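Local coordinates for FOKI restriction endonuclease (Planomicrobium okeanokoites, PDB 2FOK), which recognises and cleaves double-stranded DNA as a type IIS restriction endonuclease, joining a DNA-recognition region to a cleavage domain that probably depends on metal ions, at residues Gly15-Leu20 / Phe110-Ala114; Val489-Gln493 / Ile538-Asn542; Leu312-Ile316 / Ile328-Leu332. One frame throughout, in Å; residues are numbered along the deposited sequence.

The three contacts lie in three different regions of the chain and share no helix or strand. Contact 1 belongs to recognition subdomain 1, contact 3 to the D3 domain and contact 2 to the cleavage domain. Contact 1 and contact 3 come within about 17 Å at their nearest atoms. Contact 2 stays about 40 Å or more from both at the nearest atoms. Contact 3 is the most buried and is made almost wholly of aliphatic side chains between two helices. Contact 1 is partly buried and is built on aromatic rings. Contact 2 is also partly buried, takes in the C-terminal end of helix 528-539, and has the one hydrogen bond that crosses between paired segments.

Contact 1: Gly15-Leu20 / Phe110-Ala114; sequences GKFENL and FLRWA
The indole of Trp113 has Leu20 over one face and points its benzene edge at Phe17. The contact joins the first turn of helix 17-24 to helix 104-116 in recognition subdomain 1, a member of the helix-turn-helix clan. Leu20 CD2 sits toward the rim of the indole face, 3.8 Å from Trp113 CE2. Leu20 CB makes a CH-pi contact, 3.9 Å from the centroid of the six-membered ring and 14° off its normal. The Phe17 ring takes Trp113 CZ2 over the centre of one face. This is a T-shaped pair, with centroids 5.0 Å apart and planes at 62°. The Phe110 ring has Lys16 O in its plane, at the edge.

Trp113 CG lies anti to the backbone nitrogen (chi1 -168°), which carries the indole across to the other helix. A stack with Trp233 ties the same ring to a further helix. Replacing Trp113 with an alanine would probably open a gap beside Leu20 and leave the Phe17 face without its edge-on partner.

Leu20 CD1 touches both the indole and the backbone of Ala114, 3.8 Å from Ala114 CA. Before the helix, Gly15 brings bare backbone to the rings, with Gly15 O 3.6 Å from Trp113 CH2. Lys16 is the N-cap, and its carbonyl oxygen accepts from both Asn19 N and Leu20 N. The same oxygen, held by these two bonds, is the one at the edge of Phe110; it also lies near Trp113 CZ3. The closest approach is at Phe110, where Asn19 CB lies 3.3 Å from Phe110 CZ.

Contact 2: Val489-Gln493 / Ile538-Asn542; sequences VEENQ and ITNCN
Helix 479-494 passes the C-terminal end of helix 528-539, with Glu490 and Thr539 nearest at 6.9 Å between their CA atoms, and the chain turns off at Asn540 with positive phi (73°). Thr539 is the centre of the contact. Val489 CG1 packs against Thr539 CB at 3.8 Å and also meets Cys541 SG. Glu490, extended beyond CG, crosses Thr539 at about a right angle, its CG near Thr539 CG2, while its OE2 lies 3.6 Å from Ile538 CG2. Gln493 NE2 donates to Thr539 O at 3.1 Å, with an N-H...O angle of 146°. The carbonyl lies close to the amide plane of Gln493.

Thr539 OG1 stands between its backbone N and carbonyl carbon (chi1 78°), where it accepts from Cys541 N, an ST turn, and is also hydrogen-bonded to Leu535 O. Val489 and Cys541 both rest on Phe517 of the central sheet, as expected for helices flanking the sheet of a PD-(D/E)XK nuclease. FokI cleavage domains are thought to pair through these same two helices.

The contact is mixed: methyl groups and a sulfur pack beside one hydrogen bond between uncharged groups, which gives a carbonyl at the helix end a partner.

Contact 3: Leu312-Ile316 / Ile328-Leu332; sequences LILEI and IQDNL
Ile316 pushes its CD1 into the side of helix 325-334, and this is the tight part of the contact. The methyl lies 3.6 Å from Asn331 CB and 3.7 Å from Leu332 N. It also comes within 3.9 Å of Ile328 O, so it touches backbone as well as side chains. The chain is extended at its end (chi2 176°), and this carries CD1 out to the opposite helix. Leu332 N and Ile328 O are already bonded to each other in their helix, so the methyl meets polar atoms that have partners.

The rest of the apolar packing is looser. Ile313 CG2 meets Ile328 CG2 methyl to methyl at 4.1 Å, the two side chains crossing at about a right angle. Ile313 CG1 is 4.3 Å from Leu332 CG. Leu312 CB touches Leu332 CD2 at 4.1 Å.

The solvent side belongs to Asn331. Its amide oxygen OD1 lies 3.6 Å from Ile316 CG2, a plain contact without a hydrogen bond. No hydrogen bond crosses between the two segments.

The helix segments run at 117° to each other, with axes 10.1 Å apart at closest approach. They belong to the D3 domain, whose order of helices and strands is consistent with a winged helix. Ile376, in a later loop, touches Leu312. Strand 323-324 lies between the two helices in sequence, and its Leu323 touches both Ile316 and Ile328. Helix 341-352 touches the pair, Ile344 meeting Ile328 and Asp347 meeting Ile313.

Contact 1: Gly15-Leu20 / Phe110-Ala114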
loop_
_atom_site.group_PDB
_atom_site.type_symbol
_atom_site.label_atom_id
_atom_site.label_comp_id
_atom_site.label_asym_id
_atom_site.label_seq_id
_atom_site.Cartn_x
_atom_site.Cartn_y
_atom_site.Cartn_z
ATOM N N GLY A 15 6.548 15.039 -7.855
ATOM C CA GLY A 15 6.201 16.176 -8.687
ATOM C C GLY A 15 6.751 17.425 -8.019
ATOM O O GLY A 15 7.040 17.411 -6.821
ATOM N N LYS A 16 6.906 18.501 -8.777
ATOM C CA LYS A 16 7.425 19.739 -8.215
ATOM C C LYS A 16 6.297 20.608 -7.642
ATOM O O LYS A 16 5.242 20.741 -8.255
ATOM C CB LYS A 16 8.188 20.511 -9.295
ATOM C CG LYS A 16 9.705 20.423 -9.172
ATOM C CD LYS A 16 10.370 20.681 -10.518
ATOM C CE LYS A 16 11.096 22.021 -10.537
ATOM N NZ LYS A 16 12.580 21.877 -10.684
ATOM N N PHE A 17 6.525 21.189 -6.466
ATOM C CA PHE A 17 5.524 22.044 -5.826
ATOM C C PHE A 17 5.219 23.235 -6.740
ATOM O O PHE A 17 4.136 23.825 -6.674
ATOM C CB PHE A 17 6.035 22.556 -4.468
ATOM C CG PHE A 17 5.449 21.837 -3.274
ATOM C CD1 PHE A 17 4.131 22.055 -2.887
ATOM C CD2 PHE A 17 6.220 20.933 -2.542
ATOM C CE1 PHE A 17 3.585 21.390 -1.795
ATOM C CE2 PHE A 17 5.684 20.260 -1.443
ATOM C CZ PHE A 17 4.358 20.492 -1.068
ATOM N N GLU A 18 6.187 23.571 -7.591
ATOM C CA GLU A 18 6.055 24.683 -8.527
ATOM C C GLU A 18 5.091 24.274 -9.630
ATOM O O GLU A 18 4.471 25.118 -10.283
ATOM C CB GLU A 18 7.431 25.048 -9.114
ATOM C CG GLU A 18 7.493 26.403 -9.824
ATOM C CD GLU A 18 7.961 27.546 -8.921
ATOM O OE1 GLU A 18 9.171 27.584 -8.580
ATOM O OE2 GLU A 18 7.123 28.408 -8.555
ATOM N N ASN A 19 4.969 22.967 -9.840
ATOM C CA ASN A 19 4.053 22.458 -10.844
ATOM C C ASN A 19 2.660 22.274 -10.216
ATOM O O ASN A 19 1.648 22.423 -10.894
ATOM C CB ASN A 19 4.581 21.143 -11.419
ATOM C CG ASN A 19 5.673 21.358 -12.467
ATOM O OD1 ASN A 19 6.525 20.491 -12.679
ATOM N ND2 ASN A 19 5.650 22.513 -13.122
ATOM N N LEU A 20 2.614 21.957 -8.920
ATOM C CA LEU A 20 1.341 21.804 -8.216
ATOM C C LEU A 20 0.600 23.139 -8.304
ATOM O O LEU A 20 -0.569 23.192 -8.683
ATOM C CB LEU A 20 1.574 21.446 -6.743
ATOM C CG LEU A 20 0.410 21.660 -5.761
ATOM C CD1 LEU A 20 -0.691 20.663 -6.056
ATOM C CD2 LEU A 20 0.884 21.505 -4.327
ATOM N N PHE A 110 -1.076 14.911 -10.164
ATOM C CA PHE A 110 -1.203 16.333 -9.876
ATOM C C PHE A 110 -2.642 16.694 -9.511
ATOM O O PHE A 110 -2.875 17.548 -8.664
ATOM C CB PHE A 110 -0.763 17.151 -11.098
ATOM C CG PHE A 110 0.710 17.461 -11.128
ATOM C CD1 PHE A 110 1.293 18.238 -10.130
ATOM C CD2 PHE A 110 1.514 16.971 -12.150
ATOM C CE1 PHE A 110 2.658 18.522 -10.152
ATOM C CE2 PHE A 110 2.871 17.247 -12.177
ATOM C CZ PHE A 110 3.447 18.028 -11.173
ATOM N N LEU A 111 -3.607 16.061 -10.167
ATOM C CA LEU A 111 -5.013 16.324 -9.862
ATOM C C LEU A 111 -5.295 15.791 -8.451
ATOM O O LEU A 111 -5.906 16.468 -7.616
ATOM C CB LEU A 111 -5.916 15.619 -10.889
ATOM C CG LEU A 111 -7.438 15.750 -10.739
ATOM C CD1 LEU A 111 -8.037 16.270 -12.021
ATOM C CD2 LEU A 111 -8.046 14.410 -10.390
ATOM N N ARG A 112 -4.826 14.571 -8.200
ATOM C CA ARG A 112 -4.998 13.900 -6.918
ATOM C C ARG A 112 -4.309 14.680 -5.808
ATOM O O ARG A 112 -4.804 14.741 -4.682
ATOM C CB ARG A 112 -4.442 12.469 -7.001
ATOM C CG ARG A 112 -5.359 11.511 -7.768
ATOM C CD ARG A 112 -4.708 10.164 -8.069
ATOM N NE ARG A 112 -4.638 9.319 -6.879
ATOM C CZ ARG A 112 -4.827 8.001 -6.865
ATOM N NH1 ARG A 112 -5.104 7.339 -7.986
ATOM N NH2 ARG A 112 -4.740 7.341 -5.717
ATOM N N TRP A 113 -3.172 15.284 -6.140
ATOM C CA TRP A 113 -2.402 16.081 -5.197
ATOM C C TRP A 113 -3.133 17.399 -4.844
ATOM O O TRP A 113 -3.319 17.719 -3.676
ATOM C CB TRP A 113 -1.029 16.355 -5.810
ATOM C CG TRP A 113 0.011 16.922 -4.895
ATOM C CD1 TRP A 113 -0.080 17.104 -3.545
ATOM C CD2 TRP A 113 1.308 17.409 -5.283
ATOM N NE1 TRP A 113 1.087 17.680 -3.065
ATOM C CE2 TRP A 113 1.951 17.874 -4.113
ATOM C CE3 TRP A 113 1.988 17.499 -6.512
ATOM C CZ2 TRP A 113 3.243 18.418 -4.135
ATOM C CZ3 TRP A 113 3.275 18.041 -6.533
ATOM C CH2 TRP A 113 3.886 18.492 -5.353
ATOM N N ALA A 114 -3.564 18.150 -5.851
ATOM C CA ALA A 114 -4.274 19.412 -5.619
ATOM C C ALA A 114 -5.520 19.168 -4.781
ATOM O O ALA A 114 -5.820 19.909 -3.852
ATOM C CB ALA A 114 -4.661 20.037 -6.937
#

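Contact 2: Val489-Gln493 / Ile538-Asn542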
loop_
_atom_site.group_PDB
_atom_site.type_symbol
_atom_site.label_atom_id
_atom_site.label_comp_id
_atom_site.label_asym_id
_atom_site.label_seq_id
_atom_site.Cartn_x
_atom_site.Cartn_y
_atom_site.Cartn_z
ATOM N N VAL A 489 16.133 -27.635 -5.589
ATOM C CA VAL A 489 16.214 -28.897 -4.857
ATOM C C VAL A 489 17.520 -29.660 -5.134
ATOM O O VAL A 489 18.098 -30.243 -4.219
ATOM C CB VAL A 489 15.021 -29.827 -5.226
ATOM C CG1 VAL A 489 15.162 -31.171 -4.538
ATOM C CG2 VAL A 489 13.708 -29.172 -4.862
ATOM N N GLU A 490 17.978 -29.646 -6.388
ATOM C CA GLU A 490 19.199 -30.354 -6.803
ATOM C C GLU A 490 20.478 -29.615 -6.456
ATOM O O GLU A 490 21.522 -30.226 -6.205
ATOM C CB GLU A 490 19.163 -30.634 -8.321
ATOM C CG GLU A 490 17.964 -31.474 -8.768
ATOM C CD GLU A 490 18.066 -31.951 -10.213
ATOM O OE1 GLU A 490 18.638 -31.219 -11.045
ATOM O OE2 GLU A 490 17.569 -33.058 -10.524
ATOM N N GLU A 491 20.396 -28.291 -6.456
ATOM C CA GLU A 491 21.532 -27.447 -6.127
ATOM C C GLU A 491 21.851 -27.571 -4.634
ATOM O O GLU A 491 22.982 -27.332 -4.207
ATOM C CB GLU A 491 21.206 -25.999 -6.468
ATOM C CG GLU A 491 21.577 -25.585 -7.872
ATOM C CD GLU A 491 21.239 -24.142 -8.117
ATOM O OE1 GLU A 491 20.799 -23.478 -7.147
ATOM O OE2 GLU A 491 21.407 -23.668 -9.264
ATOM N N ASN A 492 20.829 -27.935 -3.858
ATOM C CA ASN A 492 20.924 -28.135 -2.412
ATOM C C ASN A 492 21.400 -29.566 -2.177
ATOM O O ASN A 492 21.724 -29.961 -1.056
ATOM C CB ASN A 492 19.551 -27.956 -1.756
ATOM C CG ASN A 492 19.629 -27.910 -0.242
ATOM O OD1 ASN A 492 20.397 -27.139 0.326
ATOM N ND2 ASN A 492 18.833 -28.742 0.418
ATOM N N GLN A 493 21.399 -30.352 -3.241
ATOM C CA GLN A 493 21.868 -31.718 -3.154
ATOM C C GLN A 493 23.317 -31.704 -3.625
ATOM O O GLN A 493 24.202 -32.135 -2.898
ATOM C CB GLN A 493 21.046 -32.645 -4.046
ATOM C CG GLN A 493 19.764 -33.161 -3.398
ATOM C CD GLN A 493 18.854 -33.827 -4.398
ATOM O OE1 GLN A 493 19.136 -33.834 -5.598
ATOM N NE2 GLN A 493 17.754 -34.389 -3.919
ATOM N N ILE A 538 12.411 -37.656 -9.806
ATOM C CA ILE A 538 13.730 -37.210 -10.236
ATOM C C ILE A 538 14.655 -36.908 -9.061
ATOM O O ILE A 538 15.800 -37.354 -9.034
ATOM C CB ILE A 538 13.640 -35.912 -11.120
ATOM C CG1 ILE A 538 12.789 -36.160 -12.366
ATOM C CG2 ILE A 538 15.041 -35.450 -11.541
ATOM C CD1 ILE A 538 12.478 -34.883 -13.130
ATOM N N THR A 539 14.158 -36.152 -8.089
ATOM C CA THR A 539 14.968 -35.749 -6.941
ATOM C C THR A 539 14.811 -36.605 -5.690
ATOM O O THR A 539 15.646 -36.538 -4.793
ATOM C CB THR A 539 14.659 -34.294 -6.561
ATOM O OG1 THR A 539 13.422 -34.241 -5.831
ATOM C CG2 THR A 539 14.543 -33.445 -7.804
ATOM N N ASN A 540 13.742 -37.395 -5.637
ATOM C CA ASN A 540 13.425 -38.286 -4.516
ATOM C C ASN A 540 12.922 -37.566 -3.261
ATOM O O ASN A 540 12.674 -38.188 -2.222
ATOM C CB ASN A 540 14.623 -39.190 -4.175
ATOM C CG ASN A 540 14.909 -40.218 -5.268
ATOM O OD1 ASN A 540 16.007 -40.259 -5.807
ATOM N ND2 ASN A 540 13.914 -41.040 -5.606
ATOM N N CYS A 541 12.737 -36.257 -3.377
ATOM C CA CYS A 541 12.233 -35.443 -2.278
ATOM C C CYS A 541 10.712 -35.362 -2.352
ATOM O O CYS A 541 10.133 -35.443 -3.435
ATOM C CB CYS A 541 12.805 -34.026 -2.361
ATOM S SG CYS A 541 14.520 -33.884 -1.866
ATOM N N ASN A 542 10.070 -35.207 -1.199
ATOM C CA ASN A 542 8.620 -35.081 -1.160
ATOM C C ASN A 542 8.279 -33.601 -1.257
ATOM O O ASN A 542 9.035 -32.747 -0.790
ATOM C CB ASN A 542 8.054 -35.643 0.147
ATOM C CG ASN A 542 8.157 -37.150 0.224
ATOM O OD1 ASN A 542 7.512 -37.867 -0.544
ATOM N ND2 ASN A 542 8.967 -37.643 1.156
#

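Contact 3: Leu312-Ile316 / Ile328-Leu332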
loop_
_atom_site.group_PDB
_atom_site.type_symbol
_atom_site.label_atom_id
_atom_site.label_comp_id
_atom_site.label_asym_id
_atom_site.label_seq_id
_atom_site.Cartn_x
_atom_site.Cartn_y
_atom_site.Cartn_z
ATOM N N LEU A 312 -19.652 4.658 6.553
ATOM C CA LEU A 312 -20.738 4.587 7.505
ATOM C C LEU A 312 -20.256 4.369 8.944
ATOM O O LEU A 312 -20.942 4.749 9.889
ATOM C CB LEU A 312 -21.700 3.476 7.091
ATOM C CG LEU A 312 -22.460 3.820 5.814
ATOM C CD1 LEU A 312 -23.303 2.646 5.362
ATOM C CD2 LEU A 312 -23.314 5.058 6.084
ATOM N N ILE A 313 -19.094 3.748 9.126
ATOM C CA ILE A 313 -18.601 3.563 10.479
ATOM C C ILE A 313 -18.068 4.903 10.977
ATOM O O ILE A 313 -18.209 5.244 12.148
ATOM C CB ILE A 313 -17.475 2.504 10.571
ATOM C CG1 ILE A 313 -17.962 1.145 10.057
ATOM C CG2 ILE A 313 -17.067 2.332 12.014
ATOM C CD1 ILE A 313 -16.824 0.190 9.659
ATOM N N LEU A 314 -17.444 5.660 10.085
ATOM C CA LEU A 314 -16.924 6.974 10.440
ATOM C C LEU A 314 -18.094 7.828 10.945
ATOM O O LEU A 314 -18.004 8.467 11.992
ATOM C CB LEU A 314 -16.312 7.651 9.208
ATOM C CG LEU A 314 -14.913 8.274 9.272
ATOM C CD1 LEU A 314 -14.693 9.133 8.037
ATOM C CD2 LEU A 314 -14.739 9.089 10.533
ATOM N N GLU A 315 -19.188 7.822 10.186
ATOM C CA GLU A 315 -20.383 8.595 10.507
ATOM C C GLU A 315 -20.947 8.289 11.877
ATOM O O GLU A 315 -21.290 9.203 12.634
ATOM C CB GLU A 315 -21.472 8.332 9.476
ATOM C CG GLU A 315 -21.313 9.105 8.188
ATOM C CD GLU A 315 -22.537 8.982 7.310
ATOM O OE1 GLU A 315 -23.524 8.366 7.771
ATOM O OE2 GLU A 315 -22.510 9.494 6.171
ATOM N N ILE A 316 -21.057 7.000 12.187
ATOM C CA ILE A 316 -21.598 6.571 13.465
ATOM C C ILE A 316 -20.750 7.128 14.584
ATOM O O ILE A 316 -21.268 7.696 15.544
ATOM C CB ILE A 316 -21.655 5.032 13.554
ATOM C CG1 ILE A 316 -22.593 4.487 12.469
ATOM C CG2 ILE A 316 -22.171 4.607 14.905
ATOM C CD1 ILE A 316 -22.652 2.959 12.385
ATOM N N ILE A 328 -21.839 -0.333 17.559
ATOM C CA ILE A 328 -21.436 0.152 16.244
ATOM C C ILE A 328 -21.924 -0.854 15.217
ATOM O O ILE A 328 -22.441 -0.480 14.166
ATOM C CB ILE A 328 -19.906 0.266 16.112
ATOM C CG1 ILE A 328 -19.395 1.475 16.889
ATOM C CG2 ILE A 328 -19.518 0.414 14.643
ATOM C CD1 ILE A 328 -17.919 1.389 17.226
ATOM N N GLN A 329 -21.750 -2.134 15.529
ATOM C CA GLN A 329 -22.170 -3.207 14.635
ATOM C C GLN A 329 -23.678 -3.143 14.525
ATOM O O GLN A 329 -24.253 -3.367 13.457
ATOM C CB GLN A 329 -21.746 -4.571 15.190
ATOM C CG GLN A 329 -22.540 -5.745 14.621
ATOM C CD GLN A 329 -22.196 -7.055 15.288
ATOM O OE1 GLN A 329 -22.105 -7.136 16.512
ATOM N NE2 GLN A 329 -22.007 -8.093 14.487
ATOM N N ASP A 330 -24.309 -2.836 15.655
ATOM C CA ASP A 330 -25.758 -2.706 15.732
ATOM C C ASP A 330 -26.238 -1.553 14.844
ATOM O O ASP A 330 -27.133 -1.728 14.014
ATOM C CB ASP A 330 -26.163 -2.428 17.176
ATOM C CG ASP A 330 -27.216 -3.376 17.674
ATOM O OD1 ASP A 330 -28.286 -3.466 17.030
ATOM O OD2 ASP A 330 -26.970 -4.024 18.712
ATOM N N ASN A 331 -25.638 -0.375 15.031
ATOM C CA ASN A 331 -25.996 0.811 14.253
ATOM C C ASN A 331 -25.733 0.569 12.772
ATOM O O ASN A 331 -26.468 1.053 11.909
ATOM C CB ASN A 331 -25.189 2.026 14.727
ATOM C CG ASN A 331 -25.838 2.739 15.903
ATOM O OD1 ASN A 331 -25.206 3.571 16.568
ATOM N ND2 ASN A 331 -27.109 2.415 16.170
ATOM N N LEU A 332 -24.676 -0.186 12.487
ATOM C CA LEU A 332 -24.311 -0.528 11.120
ATOM C C LEU A 332 -25.384 -1.421 10.494
ATOM O O LEU A 332 -25.806 -1.212 9.351
ATOM C CB LEU A 332 -22.970 -1.272 11.114
ATOM C CG LEU A 332 -21.808 -0.814 10.223
ATOM C CD1 LEU A 332 -20.998 -2.041 9.862
ATOM C CD2 LEU A 332 -22.305 -0.092 8.959
#